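PDB 5U22: N2152 from Neocallimastix frontalis, which probably hydrolyses glycosidic bonds in rare arabinosyl substrates, as a polyspecific family 39 glycoside hydrolase of a rumen anaerobic fungus. Local coordinates for residues T37-S41 against Y306-M312; S368-E374 against R417-A423. All coordinates share one frame; numbering follows the deposited sequence.

Contact 1 holds helix 301-310 against the loop that follows strand 31-35, on the side of the TIM barrel that faces the beta sandwich; contact 2 pairs two antiparallel strands, 368-376 and 415-422, within that sandwich. Their centres lie 19 Å apart, and Trp-308 bridges them: its CD1 packs 3.4 Å from CZ of Arg-417, a cation-pi pair, and its CZ2 lies 3.8 Å from CB of Glu-374. The same short helix thus sends Tyr-306 and Tyr-309 into contact 1 and Trp-308 against contact 2. A bound buffer molecule, BTB, lies about 13 Å from the side chain of Tyr-306, so contact 1 does not itself touch that ligand.

Contact 1 (T37-S41 against Y306-M312); sequences THCAS and YKWYGDM
The imidazole of His-38 reaches the chain just after helix 301-310, where NE2 donates to Met-312 O at 2.6 Å. The bond is short and nearly straight (164°), lies close to the ring plane, and meets a lone pair of the carbonyl. Gly-310 O sits over one face of the same ring. With CG standing beside the backbone N, the imidazole also directs an edge toward the face of Tyr-309, a T-shaped pair with planes at 81°. Beneath it, CB of His-38 rests over that phenol face. Replacing His-38 by alanine would remove the imidazole and is likely to leave Met-312 O without its donor and the Tyr-309 face poorly filled, with only CB over it.

Tyr-309 runs out to the type I turn of residues 38-41, where its OH accepts the N-H of Ala-40 at 3.1 Å and 174°; the same hydroxyl is hydrogen-bonded to Glu-269. A tyrosine suits this place because its ring fills the interior while its OH reaches a turn amide. Ser-41 is small enough to fit against the ring, and its OG donates to a water (2.8 Å) that in turn donates to Tyr-306 O.

Tyr-306 brings its ring edge to Ala-40 O, and both residues bond to the Tyr-247 hydroxyl. Around this buried junction, helix 258-270 packs against Ala-40 and both tyrosines, Asn-63 bonds to Gly-310 O, and strand 341-347 of the sandwich meets Tyr-309 and Met-312.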
ATOM      1  N   THR A  37      -4.767  -9.813   4.068  1.00 16.01           N
ATOM      2  CA  THR A  37      -4.974  -9.414   2.684  1.00 15.17           C
ATOM      3  C   THR A  37      -3.744  -8.786   2.045  1.00 15.24           C
ATOM      4  O   THR A  37      -3.764  -8.525   0.836  1.00 16.31           O
ATOM      5  CB  THR A  37      -6.141  -8.425   2.576  1.00 15.92           C
ATOM      6  OG1 THR A  37      -5.761  -7.183   3.185  1.00 18.42           O
ATOM      7  CG2 THR A  37      -7.377  -8.973   3.283  1.00 18.53           C
ATOM      8  N   HIS A  38      -2.679  -8.550   2.811  1.00 14.92           N
ATOM      9  CA  HIS A  38      -1.465  -7.898   2.314  1.00 16.22           C
ATOM     10  C   HIS A  38      -1.813  -6.583   1.630  1.00 16.22           C
ATOM     11  O   HIS A  38      -1.348  -6.276   0.529  1.00 16.69           O
ATOM     12  CB  HIS A  38      -0.690  -8.836   1.388  1.00 16.01           C
ATOM     13  CG  HIS A  38      -0.754 -10.259   1.831  1.00 13.52           C
ATOM     14  ND1 HIS A  38      -1.534 -11.201   1.197  1.00 17.69           N
ATOM     15  CD2 HIS A  38      -0.208 -10.880   2.902  1.00 18.01           C
ATOM     16  CE1 HIS A  38      -1.431 -12.355   1.836  1.00 24.76           C
ATOM     17  NE2 HIS A  38      -0.633 -12.187   2.876  1.00 16.86           N
ATOM     18  N   CYS A  39      -2.647  -5.797   2.312  1.00 17.25           N
ATOM     19  CA  CYS A  39      -3.265  -4.643   1.668  1.00 16.51           C
ATOM     20  C   CYS A  39      -2.233  -3.653   1.149  1.00 19.47           C
ATOM     21  O   CYS A  39      -2.461  -3.024   0.115  1.00 16.45           O
ATOM     22  CB  CYS A  39      -4.237  -3.951   2.631  1.00 11.79           C
ATOM     23  SG  CYS A  39      -3.501  -3.152   4.092  1.00 17.97           S
ATOM     24  N   ALA A  40      -1.087  -3.524   1.817  1.00 14.15           N
ATOM     25  CA  ALA A  40      -0.092  -2.535   1.426  1.00 15.97           C
ATOM     26  C   ALA A  40       0.917  -3.069   0.410  1.00 17.94           C
ATOM     27  O   ALA A  40       1.902  -2.381   0.124  1.00 14.84           O
ATOM     28  CB  ALA A  40       0.640  -2.002   2.668  1.00 16.86           C
ATOM     29  N   SER A  41       0.681  -4.256  -0.163  1.00 14.28           N
ATOM     30  CA  SER A  41       1.637  -4.889  -1.077  1.00 14.17           C
ATOM     31  C   SER A  41       1.330  -4.454  -2.506  1.00 17.20           C
ATOM     32  O   SER A  41       0.633  -5.141  -3.262  1.00 16.60           O
ATOM     33  CB  SER A  41       1.592  -6.408  -0.958  1.00 17.31           C
ATOM     34  OG  SER A  41       1.871  -6.853   0.354  1.00 24.22           O
ATOM     35  N   TYR A 306       8.948  -7.064   2.355  1.00 16.12           N
ATOM     36  CA  TYR A 306       7.628  -7.279   1.776  1.00 14.20           C
ATOM     37  C   TYR A 306       7.362  -8.755   1.493  1.00 13.90           C
ATOM     38  O   TYR A 306       6.200  -9.165   1.448  1.00 16.47           O
ATOM     39  CB  TYR A 306       7.468  -6.414   0.519  1.00 14.34           C
ATOM     40  CG  TYR A 306       7.052  -4.995   0.874  1.00 13.51           C
ATOM     41  CD1 TYR A 306       7.971  -4.077   1.378  1.00 12.87           C
ATOM     42  CD2 TYR A 306       5.731  -4.591   0.738  1.00 15.14           C
ATOM     43  CE1 TYR A 306       7.574  -2.783   1.716  1.00 13.86           C
ATOM     44  CE2 TYR A 306       5.329  -3.308   1.064  1.00 15.81           C
ATOM     45  CZ  TYR A 306       6.247  -2.411   1.555  1.00 16.45           C
ATOM     46  OH  TYR A 306       5.815  -1.139   1.860  1.00 14.40           O
ATOM     47  N   LYS A 307       8.410  -9.565   1.321  1.00 14.02           N
ATOM     48  CA  LYS A 307       8.205 -11.005   1.199  1.00 14.12           C
ATOM     49  C   LYS A 307       7.685 -11.588   2.509  1.00 16.07           C
ATOM     50  O   LYS A 307       6.747 -12.399   2.511  1.00 15.64           O
ATOM     51  CB  LYS A 307       9.512 -11.675   0.768  1.00 16.81           C
ATOM     52  CG  LYS A 307       9.487 -13.211   0.809  1.00 23.07           C
ATOM     53  CD  LYS A 307       8.691 -13.803  -0.333  1.00 26.15           C
ATOM     54  CE  LYS A 307       8.751 -15.344  -0.311  1.00 20.16           C
ATOM     55  NZ  LYS A 307       7.542 -15.940  -0.918  1.00 28.63           N
ATOM     56  N   TRP A 308       8.287 -11.188   3.636  1.00 17.00           N
ATOM     57  CA  TRP A 308       7.761 -11.578   4.945  1.00 16.92           C
ATOM     58  C   TRP A 308       6.291 -11.216   5.055  1.00 18.76           C
ATOM     59  O   TRP A 308       5.459 -12.016   5.503  1.00 16.56           O
ATOM     60  CB  TRP A 308       8.527 -10.862   6.050  1.00 15.29           C
ATOM     61  CG  TRP A 308       9.892 -11.344   6.337  1.00 19.38           C
ATOM     62  CD1 TRP A 308      10.483 -12.483   5.892  1.00 16.49           C
ATOM     63  CD2 TRP A 308      10.852 -10.679   7.155  1.00 15.09           C
ATOM     64  NE1 TRP A 308      11.762 -12.578   6.396  1.00 18.61           N
ATOM     65  CE2 TRP A 308      12.011 -11.476   7.174  1.00 16.92           C
ATOM     66  CE3 TRP A 308      10.844  -9.477   7.876  1.00 16.67           C
ATOM     67  CZ2 TRP A 308      13.155 -11.118   7.894  1.00 20.68           C
ATOM     68  CZ3 TRP A 308      11.977  -9.123   8.589  1.00 19.15           C
ATOM     69  CH2 TRP A 308      13.117  -9.940   8.592  1.00 18.36           C
ATOM     70  N   TYR A 309       5.966  -9.991   4.644  1.00 13.88           N
ATOM     71  CA  TYR A 309       4.596  -9.501   4.710  1.00 13.38           C
ATOM     72  C   TYR A 309       3.673 -10.338   3.839  1.00 17.49           C
ATOM     73  O   TYR A 309       2.615 -10.798   4.289  1.00 15.99           O
ATOM     74  CB  TYR A 309       4.588  -8.036   4.271  1.00 15.01           C
ATOM     75  CG  TYR A 309       3.252  -7.334   4.271  1.00 11.48           C
ATOM     76  CD1 TYR A 309       2.321  -7.535   5.293  1.00 14.65           C
ATOM     77  CD2 TYR A 309       2.950  -6.418   3.271  1.00 15.30           C
ATOM     78  CE1 TYR A 309       1.097  -6.859   5.304  1.00 13.12           C
ATOM     79  CE2 TYR A 309       1.744  -5.720   3.274  1.00 16.31           C
ATOM     80  CZ  TYR A 309       0.823  -5.941   4.285  1.00 16.01           C
ATOM     81  OH  TYR A 309      -0.359  -5.236   4.267  1.00 18.13           O
ATOM     82  N   GLY A 310       4.059 -10.542   2.580  1.00 16.25           N
ATOM     83  CA  GLY A 310       3.213 -11.288   1.665  1.00 18.09           C
ATOM     84  C   GLY A 310       3.002 -12.727   2.086  1.00 17.90           C
ATOM     85  O   GLY A 310       1.986 -13.336   1.726  1.00 17.05           O
ATOM     86  N   ASP A 311       3.964 -13.301   2.826  1.00 13.40           N
ATOM     87  CA  ASP A 311       3.849 -14.674   3.320  1.00 14.60           C
ATOM     88  C   ASP A 311       2.817 -14.818   4.422  1.00 18.08           C
ATOM     89  O   ASP A 311       2.468 -15.953   4.770  1.00 15.97           O
ATOM     90  CB  ASP A 311       5.187 -15.188   3.876  1.00 14.87           C
ATOM     91  CG  ASP A 311       6.220 -15.451   2.800  1.00 23.52           C
ATOM     92  OD1 ASP A 311       5.856 -15.467   1.605  1.00 20.08           O
ATOM     93  OD2 ASP A 311       7.401 -15.669   3.167  1.00 23.75           O
ATOM     94  N   MET A 312       2.360 -13.713   5.012  1.00 15.53           N
ATOM     95  CA  MET A 312       1.459 -13.814   6.149  1.00 15.01           C
ATOM     96  C   MET A 312       0.143 -14.445   5.722  1.00 15.68           C
ATOM     97  O   MET A 312      -0.410 -14.111   4.670  1.00 18.03           O
ATOM     98  CB  MET A 312       1.218 -12.434   6.761  1.00 15.77           C
ATOM     99  CG  MET A 312       2.446 -11.865   7.470  1.00 13.19           C
ATOM    100  SD  MET A 312       2.111 -10.227   8.165  1.00 18.08           S
ATOM    101  CE  MET A 312       2.834 -10.400   9.792  1.00 14.40           C
TER
HETATM  102  O   HOH W   1       4.265  -8.195  -0.219  1.00 16.74           O

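Contact 2 (S368-E374 against R417-A423); sequences SAHVKVE and RIYITKA
Glu-374 and Arg-417 form an antiparallel hydrogen-bonded pair, each backbone N-H donating to the other's carbonyl, and a salt bridge runs from NH2 of Arg-417 to OE2 of Glu-374 at 2.9 Å. That bond is nearly straight (169°), lies in the guanidinium plane and reaches the syn side of the carboxylate, the two planes being 51° apart. A bend at chi3 turns the arginine head toward the glutamate; NE adds a weak bond to the same OE2. CD1 of Tyr-419 lies over one face of the guanidinium. NE also donates to a water, 2.6 Å from Glu-374 OE2 and 3.1 Å from Lys-372 O, with more acceptors nearby than protons to give them.

Lys-372 and Tyr-419 exchange two backbone bonds, that from Lys-372 N to Tyr-419 O essentially linear (179°). His-370 and Thr-421 repeat the pattern, with His-370 N only 2.7 Å from Thr-421 O. Both ring nitrogens of His-370 are satisfied by strand 389-397, NE2 by Glu-393 and ND1 by Asn-395. At the chain's end, Ala-423 N makes a weak bond to Ser-368 O.

On the opposite, apolar face CG1 of Val-371 meets CG2 of Ile-418 at 3.8 Å; beta-branched residues suit the extended backbone and the sandwich interior. The chemistry implies a sheet segment with one apolar and one polar face, the Glu-374/Arg-417 pair lying at the end next to helix 301-310, where the carboxylate would partly offset the arginine's charge.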
ATOM      1  N   SER A 368       5.309 -24.141  25.244  1.00 24.82           N
ATOM      2  CA  SER A 368       6.647 -23.936  24.714  1.00 23.12           C
ATOM      3  C   SER A 368       6.537 -23.445  23.284  1.00 21.50           C
ATOM      4  O   SER A 368       5.965 -24.137  22.439  1.00 25.68           O
ATOM      5  CB  SER A 368       7.451 -25.234  24.766  1.00 32.24           C
ATOM      6  OG  SER A 368       8.805 -24.972  24.480  1.00 36.30           O
ATOM      7  N   ALA A 369       7.098 -22.271  23.013  1.00 21.43           N
ATOM      8  CA  ALA A 369       7.085 -21.700  21.677  1.00 26.12           C
ATOM      9  C   ALA A 369       8.500 -21.616  21.130  1.00 24.24           C
ATOM     10  O   ALA A 369       9.426 -21.198  21.831  1.00 24.75           O
ATOM     11  CB  ALA A 369       6.448 -20.310  21.679  1.00 24.75           C
ATOM     12  N   HIS A 370       8.668 -21.998  19.871  1.00 17.36           N
ATOM     13  CA  HIS A 370       9.942 -21.796  19.195  1.00 20.95           C
ATOM     14  C   HIS A 370       9.944 -20.415  18.542  1.00 21.93           C
ATOM     15  O   HIS A 370       9.064 -20.110  17.730  1.00 18.46           O
ATOM     16  CB  HIS A 370      10.185 -22.882  18.157  1.00 17.87           C
ATOM     17  CG  HIS A 370      11.546 -22.810  17.556  1.00 20.11           C
ATOM     18  ND1 HIS A 370      12.684 -23.138  18.262  1.00 20.67           N
ATOM     19  CD2 HIS A 370      11.961 -22.391  16.338  1.00 21.29           C
ATOM     20  CE1 HIS A 370      13.742 -22.948  17.496  1.00 24.46           C
ATOM     21  NE2 HIS A 370      13.330 -22.507  16.319  1.00 25.21           N
ATOM     22  N   VAL A 371      10.922 -19.583  18.895  1.00 17.30           N
ATOM     23  CA  VAL A 371      10.960 -18.184  18.469  1.00 13.58           C
ATOM     24  C   VAL A 371      12.199 -17.959  17.615  1.00 19.60           C
ATOM     25  O   VAL A 371      13.326 -18.133  18.090  1.00 19.63           O
ATOM     26  CB  VAL A 371      10.944 -17.226  19.669  1.00 16.59           C
ATOM     27  CG1 VAL A 371      11.019 -15.776  19.200  1.00 17.04           C
ATOM     28  CG2 VAL A 371       9.687 -17.471  20.497  1.00 22.28           C
ATOM     29  N   LYS A 372      11.995 -17.573  16.362  1.00 15.48           N
ATOM     30  CA  LYS A 372      13.086 -17.171  15.492  1.00 15.70           C
ATOM     31  C   LYS A 372      12.964 -15.679  15.230  1.00 17.49           C
ATOM     32  O   LYS A 372      11.910 -15.207  14.791  1.00 17.75           O
ATOM     33  CB  LYS A 372      13.058 -17.955  14.183  1.00 17.84           C
ATOM     34  CG  LYS A 372      14.117 -17.525  13.179  1.00 18.28           C
ATOM     35  CD  LYS A 372      14.027 -18.406  11.945  1.00 21.60           C
ATOM     36  CE  LYS A 372      15.170 -18.165  10.968  1.00 27.45           C
ATOM     37  NZ  LYS A 372      15.008 -19.016   9.741  1.00 24.87           N
ATOM     38  N   VAL A 373      14.029 -14.942  15.514  1.00 16.36           N
ATOM     39  CA  VAL A 373      14.051 -13.488  15.382  1.00 15.00           C
ATOM     40  C   VAL A 373      15.034 -13.143  14.270  1.00 21.59           C
ATOM     41  O   VAL A 373      16.203 -13.542  14.325  1.00 16.20           O
ATOM     42  CB  VAL A 373      14.440 -12.819  16.712  1.00 17.63           C
ATOM     43  CG1 VAL A 373      14.418 -11.308  16.579  1.00 18.21           C
ATOM     44  CG2 VAL A 373      13.493 -13.274  17.819  1.00 14.80           C
ATOM     45  N   GLU A 374      14.565 -12.416  13.257  1.00 14.88           N
ATOM     46  CA  GLU A 374      15.390 -12.076  12.105  1.00 14.02           C
ATOM     47  C   GLU A 374      15.373 -10.574  11.851  1.00 14.73           C
ATOM     48  O   GLU A 374      14.462  -9.858  12.278  1.00 15.22           O
ATOM     49  CB  GLU A 374      14.911 -12.773  10.827  1.00 15.68           C
ATOM     50  CG  GLU A 374      14.710 -14.245  10.947  1.00 18.29           C
ATOM     51  CD  GLU A 374      14.085 -14.814   9.691  1.00 22.79           C
ATOM     52  OE1 GLU A 374      14.783 -14.848   8.663  1.00 24.42           O
ATOM     53  OE2 GLU A 374      12.896 -15.190   9.728  1.00 25.02           O
ATOM     54  N   ARG A 417      11.564  -9.310  12.178  1.00 15.94           N
ATOM     55  CA  ARG A 417      10.461 -10.260  12.263  1.00 17.42           C
ATOM     56  C   ARG A 417      10.659 -11.174  13.460  1.00 17.90           C
ATOM     57  O   ARG A 417      11.776 -11.634  13.723  1.00 17.35           O
ATOM     58  CB  ARG A 417      10.311 -11.125  11.001  1.00 14.59           C
ATOM     59  CG  ARG A 417       9.095 -12.043  11.076  1.00 15.56           C
ATOM     60  CD  ARG A 417       8.769 -12.757   9.760  1.00 17.88           C
ATOM     61  NE  ARG A 417       9.760 -13.773   9.384  1.00 15.81           N
ATOM     62  CZ  ARG A 417       9.600 -14.637   8.384  1.00 16.91           C
ATOM     63  NH1 ARG A 417       8.484 -14.631   7.652  1.00 17.13           N
ATOM     64  NH2 ARG A 417      10.554 -15.516   8.119  1.00 21.10           N
ATOM     65  N   ILE A 418       9.571 -11.435  14.185  1.00 12.01           N
ATOM     66  CA  ILE A 418       9.530 -12.506  15.175  1.00 17.50           C
ATOM     67  C   ILE A 418       8.569 -13.561  14.648  1.00 15.77           C
ATOM     68  O   ILE A 418       7.401 -13.260  14.378  1.00 16.68           O
ATOM     69  CB  ILE A 418       9.103 -11.981  16.553  1.00 13.04           C
ATOM     70  CG1 ILE A 418      10.196 -11.073  17.103  1.00 15.38           C
ATOM     71  CG2 ILE A 418       8.834 -13.150  17.506  1.00 13.76           C
ATOM     72  CD1 ILE A 418       9.749 -10.206  18.241  1.00 16.92           C
ATOM     73  N   TYR A 419       9.067 -14.785  14.465  1.00 14.01           N
ATOM     74  CA  TYR A 419       8.300 -15.878  13.875  1.00 12.46           C
ATOM     75  C   TYR A 419       8.195 -16.989  14.907  1.00 16.48           C
ATOM     76  O   TYR A 419       9.220 -17.534  15.333  1.00 16.78           O
ATOM     77  CB  TYR A 419       8.983 -16.385  12.601  1.00 14.81           C
ATOM     78  CG  TYR A 419       8.086 -17.138  11.638  1.00 14.60           C
ATOM     79  CD1 TYR A 419       7.365 -16.461  10.661  1.00 16.98           C
ATOM     80  CD2 TYR A 419       7.996 -18.523  11.679  1.00 15.52           C
ATOM     81  CE1 TYR A 419       6.554 -17.143   9.763  1.00 19.99           C
ATOM     82  CE2 TYR A 419       7.177 -19.221  10.781  1.00 17.99           C
ATOM     83  CZ  TYR A 419       6.462 -18.521   9.829  1.00 21.36           C
ATOM     84  OH  TYR A 419       5.658 -19.191   8.924  1.00 17.93           O
ATOM     85  N   ILE A 420       6.970 -17.331  15.303  1.00 13.69           N
ATOM     86  CA  ILE A 420       6.733 -18.223  16.433  1.00 16.36           C
ATOM     87  C   ILE A 420       6.072 -19.496  15.926  1.00 16.69           C
ATOM     88  O   ILE A 420       5.007 -19.443  15.300  1.00 17.32           O
ATOM     89  CB  ILE A 420       5.857 -17.557  17.512  1.00 16.44           C
ATOM     90  CG1 ILE A 420       6.439 -16.201  17.914  1.00 12.08           C
ATOM     91  CG2 ILE A 420       5.697 -18.464  18.714  1.00 16.79           C
ATOM     92  CD1 ILE A 420       5.623 -15.496  18.988  1.00 14.05           C
ATOM     93  N   THR A 421       6.681 -20.638  16.227  1.00 17.45           N
ATOM     94  CA  THR A 421       6.147 -21.942  15.851  1.00 16.30           C
ATOM     95  C   THR A 421       6.131 -22.846  17.078  1.00 17.25           C
ATOM     96  O   THR A 421       6.569 -22.461  18.166  1.00 16.31           O
ATOM     97  CB  THR A 421       6.967 -22.581  14.718  1.00 17.37           C
ATOM     98  OG1 THR A 421       8.359 -22.583  15.067  1.00 18.31           O
ATOM     99  CG2 THR A 421       6.778 -21.811  13.425  1.00 17.66           C
ATOM    100  N   LYS A 422       5.630 -24.065  16.892  1.00 19.52           N
ATOM    101  CA  LYS A 422       5.583 -25.018  17.992  1.00 21.83           C
ATOM    102  C   LYS A 422       6.981 -25.521  18.326  1.00 20.35           C
ATOM    103  O   LYS A 422       7.799 -25.768  17.438  1.00 23.41           O
ATOM    104  CB  LYS A 422       4.672 -26.195  17.643  1.00 19.04           C
ATOM    105  CG  LYS A 422       3.194 -25.831  17.574  1.00 18.23           C
ATOM    106  CD  LYS A 422       2.330 -27.046  17.199  1.00 20.28           C
ATOM    107  CE  LYS A 422       2.549 -28.202  18.166  1.00 21.23           C
ATOM    108  NZ  LYS A 422       1.690 -29.374  17.835  1.00 21.72           N
ATOM    109  N   ALA A 423       7.253 -25.669  19.616  1.00 22.07           N
ATOM    110  CA  ALA A 423       8.552 -26.166  20.069  1.00 23.65           C
ATOM    111  C   ALA A 423       8.535 -27.684  20.219  1.00 37.49           C
ATOM    112  O   ALA A 423       9.446 -28.367  19.754  1.00 35.40           O
ATOM    113  CB  ALA A 423       8.939 -25.515  21.381  1.00 23.92           C
TER
HETATM  114  O   HOH W   2      11.625 -14.275  11.839  1.00 24.90           O